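Local coordinates for putative sugar binding protein (Bacteroides vulgatus ATCC 8482, PDB 3KEZ) that probably binds sugars at the outer membrane as a calcium-carrying member of the SusD family of nutrient-binding proteins, at residues A[257-262]-A[332-337]; A[188-193]-A[244-249]. One frame throughout, in Å; residues are numbered along the deposited sequence.

Contact 1 of 2, residues A[257-262]-A[332-337]; sequences FEIVNL and IPLIRL. With CA (calcium ion), chain C.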
loop_
_atom_site.group_PDB
_atom_site.type_symbol
_atom_site.label_atom_id
_atom_site.label_comp_id
_atom_site.label_asym_id
_atom_site.label_seq_id
_atom_site.Cartn_x
_atom_site.Cartn_y
_atom_site.Cartn_z
ATOM N N PHE A 257 9.647 -0.546 -4.611
ATOM C CA PHE A 257 9.333 -1.947 -4.364
ATOM C C PHE A 257 8.223 -2.372 -5.295
ATOM O O PHE A 257 7.113 -1.814 -5.269
ATOM C CB PHE A 257 8.966 -2.194 -2.905
ATOM C CG PHE A 257 8.562 -3.634 -2.593
ATOM C CD1 PHE A 257 9.273 -4.712 -3.112
ATOM C CD2 PHE A 257 7.530 -3.893 -1.711
ATOM C CE1 PHE A 257 8.936 -6.005 -2.803
ATOM C CE2 PHE A 257 7.171 -5.201 -1.392
ATOM C CZ PHE A 257 7.892 -6.268 -1.944
ATOM N N GLU A 258 8.557 -3.370 -6.112
ATOM C CA GLU A 258 7.718 -3.876 -7.188
ATOM C C GLU A 258 7.361 -5.344 -6.879
ATOM O O GLU A 258 8.239 -6.126 -6.512
ATOM C CB GLU A 258 8.490 -3.752 -8.518
ATOM C CG GLU A 258 7.672 -4.112 -9.752
ATOM C CD GLU A 258 8.343 -3.760 -11.074
ATOM O OE1 GLU A 258 9.582 -3.823 -11.202
ATOM O OE2 GLU A 258 7.602 -3.452 -12.000
ATOM N N ILE A 259 6.065 -5.686 -6.921
ATOM C CA ILE A 259 5.649 -7.076 -6.984
ATOM C C ILE A 259 5.787 -7.492 -8.448
ATOM O O ILE A 259 5.166 -6.871 -9.344
ATOM C CB ILE A 259 4.192 -7.331 -6.496
ATOM C CG1 ILE A 259 3.966 -6.838 -5.048
ATOM C CG2 ILE A 259 3.808 -8.803 -6.667
ATOM C CD1 ILE A 259 4.870 -7.489 -3.971
ATOM N N VAL A 260 6.616 -8.516 -8.685
ATOM C CA VAL A 260 6.872 -9.058 -10.021
ATOM C C VAL A 260 5.972 -10.271 -10.288
ATOM O O VAL A 260 6.055 -11.288 -9.590
ATOM C CB VAL A 260 8.346 -9.456 -10.200
ATOM C CG1 VAL A 260 8.583 -10.078 -11.589
ATOM C CG2 VAL A 260 9.252 -8.213 -10.010
ATOM N N ASN A 261 5.093 -10.119 -11.262
ATOM C CA ASN A 261 4.218 -11.185 -11.754
ATOM C C ASN A 261 4.668 -11.606 -13.159
ATOM O O ASN A 261 4.998 -10.759 -14.000
ATOM C CB ASN A 261 2.763 -10.666 -11.781
ATOM C CG ASN A 261 2.198 -10.455 -10.378
ATOM O OD1 ASN A 261 2.457 -11.258 -9.484
ATOM N ND2 ASN A 261 1.437 -9.360 -10.174
ATOM N N LEU A 262 4.682 -12.905 -13.431
ATOM C CA LEU A 262 5.207 -13.411 -14.730
ATOM C C LEU A 262 4.218 -14.316 -15.451
ATOM O O LEU A 262 3.443 -15.009 -14.807
ATOM C CB LEU A 262 6.522 -14.158 -14.505
ATOM C CG LEU A 262 7.649 -13.365 -13.832
ATOM C CD1 LEU A 262 8.762 -14.305 -13.452
ATOM C CD2 LEU A 262 8.155 -12.211 -14.755
ATOM N N ILE A 332 2.943 -4.966 -9.821
ATOM C CA ILE A 332 2.343 -4.054 -8.868
ATOM C C ILE A 332 3.381 -3.038 -8.375
ATOM O O ILE A 332 4.368 -3.413 -7.763
ATOM C CB ILE A 332 1.782 -4.821 -7.646
ATOM C CG1 ILE A 332 1.045 -6.088 -8.111
ATOM C CG2 ILE A 332 0.920 -3.853 -6.799
ATOM C CD1 ILE A 332 -0.282 -5.867 -8.911
ATOM N N PRO A 333 3.201 -1.751 -8.703
ATOM C CA PRO A 333 4.120 -0.706 -8.232
ATOM C C PRO A 333 3.812 -0.308 -6.788
ATOM O O PRO A 333 3.338 0.797 -6.537
ATOM C CB PRO A 333 3.857 0.432 -9.215
ATOM C CG PRO A 333 2.400 0.326 -9.502
ATOM C CD PRO A 333 2.085 -1.176 -9.482
ATOM N N LEU A 334 4.145 -1.199 -5.857
ATOM C CA LEU A 334 3.611 -1.151 -4.508
ATOM C C LEU A 334 4.095 0.048 -3.688
ATOM O O LEU A 334 3.330 0.628 -2.944
ATOM C CB LEU A 334 3.951 -2.464 -3.796
ATOM C CG LEU A 334 3.070 -2.847 -2.624
ATOM C CD1 LEU A 334 1.607 -2.900 -3.074
ATOM C CD2 LEU A 334 3.566 -4.174 -2.125
ATOM N N ILE A 335 5.375 0.381 -3.828
ATOM C CA ILE A 335 6.012 1.581 -3.238
ATOM C C ILE A 335 6.798 2.374 -4.321
ATOM O O ILE A 335 7.682 1.839 -5.012
ATOM C CB ILE A 335 7.007 1.229 -2.076
ATOM C CG1 ILE A 335 6.304 0.406 -0.981
ATOM C CG2 ILE A 335 7.670 2.533 -1.487
ATOM C CD1 ILE A 335 7.246 -0.133 0.098
ATOM N N ARG A 336 6.453 3.656 -4.449
ATOM C CA ARG A 336 6.993 4.550 -5.448
ATOM C C ARG A 336 7.661 5.789 -4.845
ATOM O O ARG A 336 7.169 6.322 -3.837
ATOM C CB ARG A 336 5.863 5.039 -6.364
ATOM C CG ARG A 336 5.240 3.951 -7.215
ATOM C CD ARG A 336 4.611 4.525 -8.478
ATOM N NE ARG A 336 3.368 5.239 -8.224
ATOM C CZ ARG A 336 3.078 6.511 -8.539
ATOM N NH1 ARG A 336 3.965 7.314 -9.094
ATOM N NH2 ARG A 336 1.864 6.990 -8.271
ATOM N N LEU A 337 8.733 6.267 -5.499
ATOM C CA LEU A 337 9.385 7.520 -5.105
ATOM C C LEU A 337 8.419 8.701 -4.995
ATOM O O LEU A 337 8.597 9.542 -4.118
ATOM C CB LEU A 337 10.494 7.894 -6.048
ATOM C CG LEU A 337 11.422 9.015 -5.620
ATOM C CD1 LEU A 337 12.205 8.720 -4.289
ATOM C CD2 LEU A 337 12.419 9.266 -6.774
HETATM CA CA CA C . 4.732 -8.683 -15.220
HETATM O O HOH W 1 7.252 -8.833 -15.822
#
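Phe-257 meets Ile-335 as a hydrogen-bonded antiparallel pair, its N 3.1 Å from Ile-335 O and its O taking Ile-335 N. A classic beta bulge sets two residues, Leu-334 and Ile-335, against the single Phe-257 and shifts the register by one; Pro-333 centres an inverse gamma turn there. With CG anti to the backbone N (chi1 177°), the Phe-257 ring lies alongside Leu-334, Phe-257 CE2 3.8 Å from Leu-334 CD2, while Ile-335 CD1 comes to the ring edge. Glu-258 lends its CA-H to Ile-332 O; its OE1 makes a salt bridge to Lys-190 NZ and its OE2 accepts a hydrogen bond from Asn-331 ND2, a second-shell tie to the calcium site. Ile-259 forms the second hydrogen-bonded pair, N to Ile-332 O 3.0 Å and O accepting Ile-332 N; the two side chains run side by side, CB to CB 3.7 Å. Asn-261 O binds the calcium ion at 2.4 Å, joined by a water and by Gln-322, Glu-325, Asp-329 and Asn-331, while its ND2, hydrogen-bonded to Ser-41 OG and Ala-330 O, passes across Ile-332 CG1. This buried two-stranded sheet lays Phe-257 against helices 20-34 and 195-209, Ile-335 against the latter, and strand 332-336 leads straight into helix 337-350.

Contact 2 of 2, residues A[188-193]-A[244-249]; sequences FNKGKV and GNDASA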
loop_
_atom_site.group_PDB
_atom_site.type_symbol
_atom_site.label_atom_id
_atom_site.label_comp_id
_atom_site.label_asym_id
_atom_site.label_seq_id
_atom_site.Cartn_x
_atom_site.Cartn_y
_atom_site.Cartn_z
ATOM N N PHE A 188 19.573 -1.257 -6.217
ATOM C CA PHE A 188 18.409 -1.759 -6.961
ATOM C C PHE A 188 18.265 -3.273 -6.756
ATOM O O PHE A 188 19.244 -4.018 -6.769
ATOM C CB PHE A 188 18.555 -1.426 -8.451
ATOM C CG PHE A 188 17.378 -1.820 -9.267
ATOM C CD1 PHE A 188 16.308 -0.972 -9.390
ATOM C CD2 PHE A 188 17.342 -3.052 -9.903
ATOM C CE1 PHE A 188 15.225 -1.317 -10.154
ATOM C CE2 PHE A 188 16.248 -3.436 -10.658
ATOM C CZ PHE A 188 15.186 -2.581 -10.793
ATOM N N ASN A 189 17.053 -3.724 -6.500
ATOM C CA ASN A 189 16.811 -5.131 -6.174
ATOM C C ASN A 189 15.417 -5.503 -6.614
ATOM O O ASN A 189 14.431 -5.326 -5.900
ATOM C CB ASN A 189 17.024 -5.404 -4.693
ATOM C CG ASN A 189 17.276 -6.861 -4.393
ATOM O OD1 ASN A 189 17.283 -7.725 -5.292
ATOM N ND2 ASN A 189 17.453 -7.163 -3.102
ATOM N N LYS A 190 15.382 -6.026 -7.832
ATOM C CA LYS A 190 14.168 -6.184 -8.620
ATOM C C LYS A 190 13.212 -7.122 -7.937
ATOM O O LYS A 190 13.554 -8.285 -7.683
ATOM C CB LYS A 190 14.566 -6.811 -9.967
ATOM C CG LYS A 190 13.450 -7.102 -10.909
ATOM C CD LYS A 190 12.886 -5.846 -11.469
ATOM C CE LYS A 190 11.913 -6.164 -12.593
ATOM N NZ LYS A 190 11.446 -4.889 -13.198
ATOM N N GLY A 191 12.007 -6.646 -7.652
ATOM C CA GLY A 191 11.020 -7.509 -6.996
ATOM C C GLY A 191 11.302 -7.760 -5.523
ATOM O O GLY A 191 10.611 -8.568 -4.900
ATOM N N LYS A 192 12.277 -7.044 -4.947
ATOM C CA LYS A 192 12.583 -7.196 -3.506
ATOM C C LYS A 192 12.579 -5.843 -2.784
ATOM O O LYS A 192 12.747 -4.800 -3.415
ATOM C CB LYS A 192 13.923 -7.919 -3.329
ATOM C CG LYS A 192 13.898 -9.338 -3.943
ATOM C CD LYS A 192 15.159 -10.133 -3.642
ATOM C CE LYS A 192 15.134 -11.477 -4.364
ATOM N NZ LYS A 192 13.745 -11.984 -4.446
ATOM N N VAL A 193 12.397 -5.867 -1.459
ATOM C CA VAL A 193 12.480 -4.631 -0.649
ATOM C C VAL A 193 13.900 -4.198 -0.467
ATOM O O VAL A 193 14.778 -5.034 -0.191
ATOM C CB VAL A 193 11.806 -4.825 0.726
ATOM C CG1 VAL A 193 11.960 -3.589 1.580
ATOM C CG2 VAL A 193 10.382 -5.157 0.482
ATOM N N GLY A 244 4.444 0.161 -17.673
ATOM C CA GLY A 244 4.687 -1.124 -18.368
ATOM C C GLY A 244 6.148 -1.436 -18.662
ATOM O O GLY A 244 6.456 -2.524 -19.197
ATOM N N ASN A 245 7.048 -0.496 -18.343
ATOM C CA ASN A 245 8.502 -0.730 -18.450
ATOM C C ASN A 245 8.910 -1.902 -17.557
ATOM O O ASN A 245 8.212 -2.220 -16.590
ATOM C CB ASN A 245 9.321 0.490 -17.981
ATOM C CG ASN A 245 9.111 1.715 -18.850
ATOM O OD1 ASN A 245 8.694 1.590 -19.992
ATOM N ND2 ASN A 245 9.373 2.909 -18.296
ATOM N N ASP A 246 10.074 -2.470 -17.831
ATOM C CA ASP A 246 10.656 -3.453 -16.941
ATOM C C ASP A 246 11.941 -2.782 -16.444
ATOM O O ASP A 246 12.918 -2.644 -17.182
ATOM C CB ASP A 246 10.899 -4.768 -17.690
ATOM C CG ASP A 246 10.593 -6.021 -16.840
ATOM O OD1 ASP A 246 10.238 -5.927 -15.622
ATOM O OD2 ASP A 246 10.744 -7.120 -17.410
ATOM N N ALA A 247 11.872 -2.267 -15.219
ATOM C CA ALA A 247 12.950 -1.480 -14.639
ATOM C C ALA A 247 14.172 -2.367 -14.352
ATOM O O ALA A 247 14.023 -3.557 -14.092
ATOM C CB ALA A 247 12.450 -0.759 -13.345
ATOM N N SER A 248 15.362 -1.783 -14.436
ATOM C CA SER A 248 16.603 -2.463 -14.092
ATOM C C SER A 248 17.535 -1.493 -13.376
ATOM O O SER A 248 17.246 -0.291 -13.281
ATOM C CB SER A 248 17.283 -2.940 -15.390
ATOM O OG SER A 248 17.760 -1.829 -16.127
ATOM N N ALA A 249 18.682 -2.000 -12.921
ATOM C CA ALA A 249 19.631 -1.186 -12.156
ATOM C C ALA A 249 20.063 0.025 -12.955
ATOM O O ALA A 249 20.167 1.117 -12.399
ATOM C CB ALA A 249 20.874 -2.030 -11.713
#
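Two surface loops meet here, one joining helix 166-183 to helix 195-209, the other running from helix 239-242 to strand 255-259. On the first, a type II beta turn from Asn-189 to Lys-192 is closed by Lys-192 N bonding Asn-189 O; Gly-191 takes the third position of the turn, where positive phi suits glycine. Just ahead of the turn, Phe-188 lays one face of its ring on the backbone of the other loop: Ser-248 C and Ala-249 N sit over it, toward the rim, with CD2 3.5 Å from Ala-249 N. At the near end its CB touches Ala-249 CB at 4.0 Å, and at the far end CZ reaches Ala-247 CB at 4.2 Å. The ring is carried out there by CG standing opposite the main-chain N (chi1 -176°). Lys-190 bends at chi2 (71°) and is extended beyond, bringing NZ between two acceptors. It makes a salt bridge to Asp-246 OD1 at 2.9 Å, approaching from above the carboxylate plane, and a hydrogen bond to Ala-247 O at 3.0 Å, in the carbonyl plane on a lone pair. A second salt bridge, to Glu-258, adds another acidic partner. One ammonium group thus ties a carboxylate and a main-chain carbonyl of the same loop, and flanking carboxylates would be expected to favour its charged form.

Overall arrangement
Contact 2 lies nearer the surface and contact 1 deeper, their centres about 8 Å apart. Lys-190 couples them: its NZ is 2.9 Å from Glu-258 OE1. Apolar contacts reinforce this link, with Val-193 CG2 3.6 Å from Phe-257 CZ and Gly-191 CA 3.6 Å from Val-260 CG2. Both contacts approach the calcium site. Contact 1 supplies one ligand directly, whereas the side chain of Asp-246 in contact 2 stays, at the nearest atoms, about 6 Å from the ion and about 4 Å from the side chain of the calcium ligand Asn-331. Both segments of contact 2 precede those of contact 1 in the sequence.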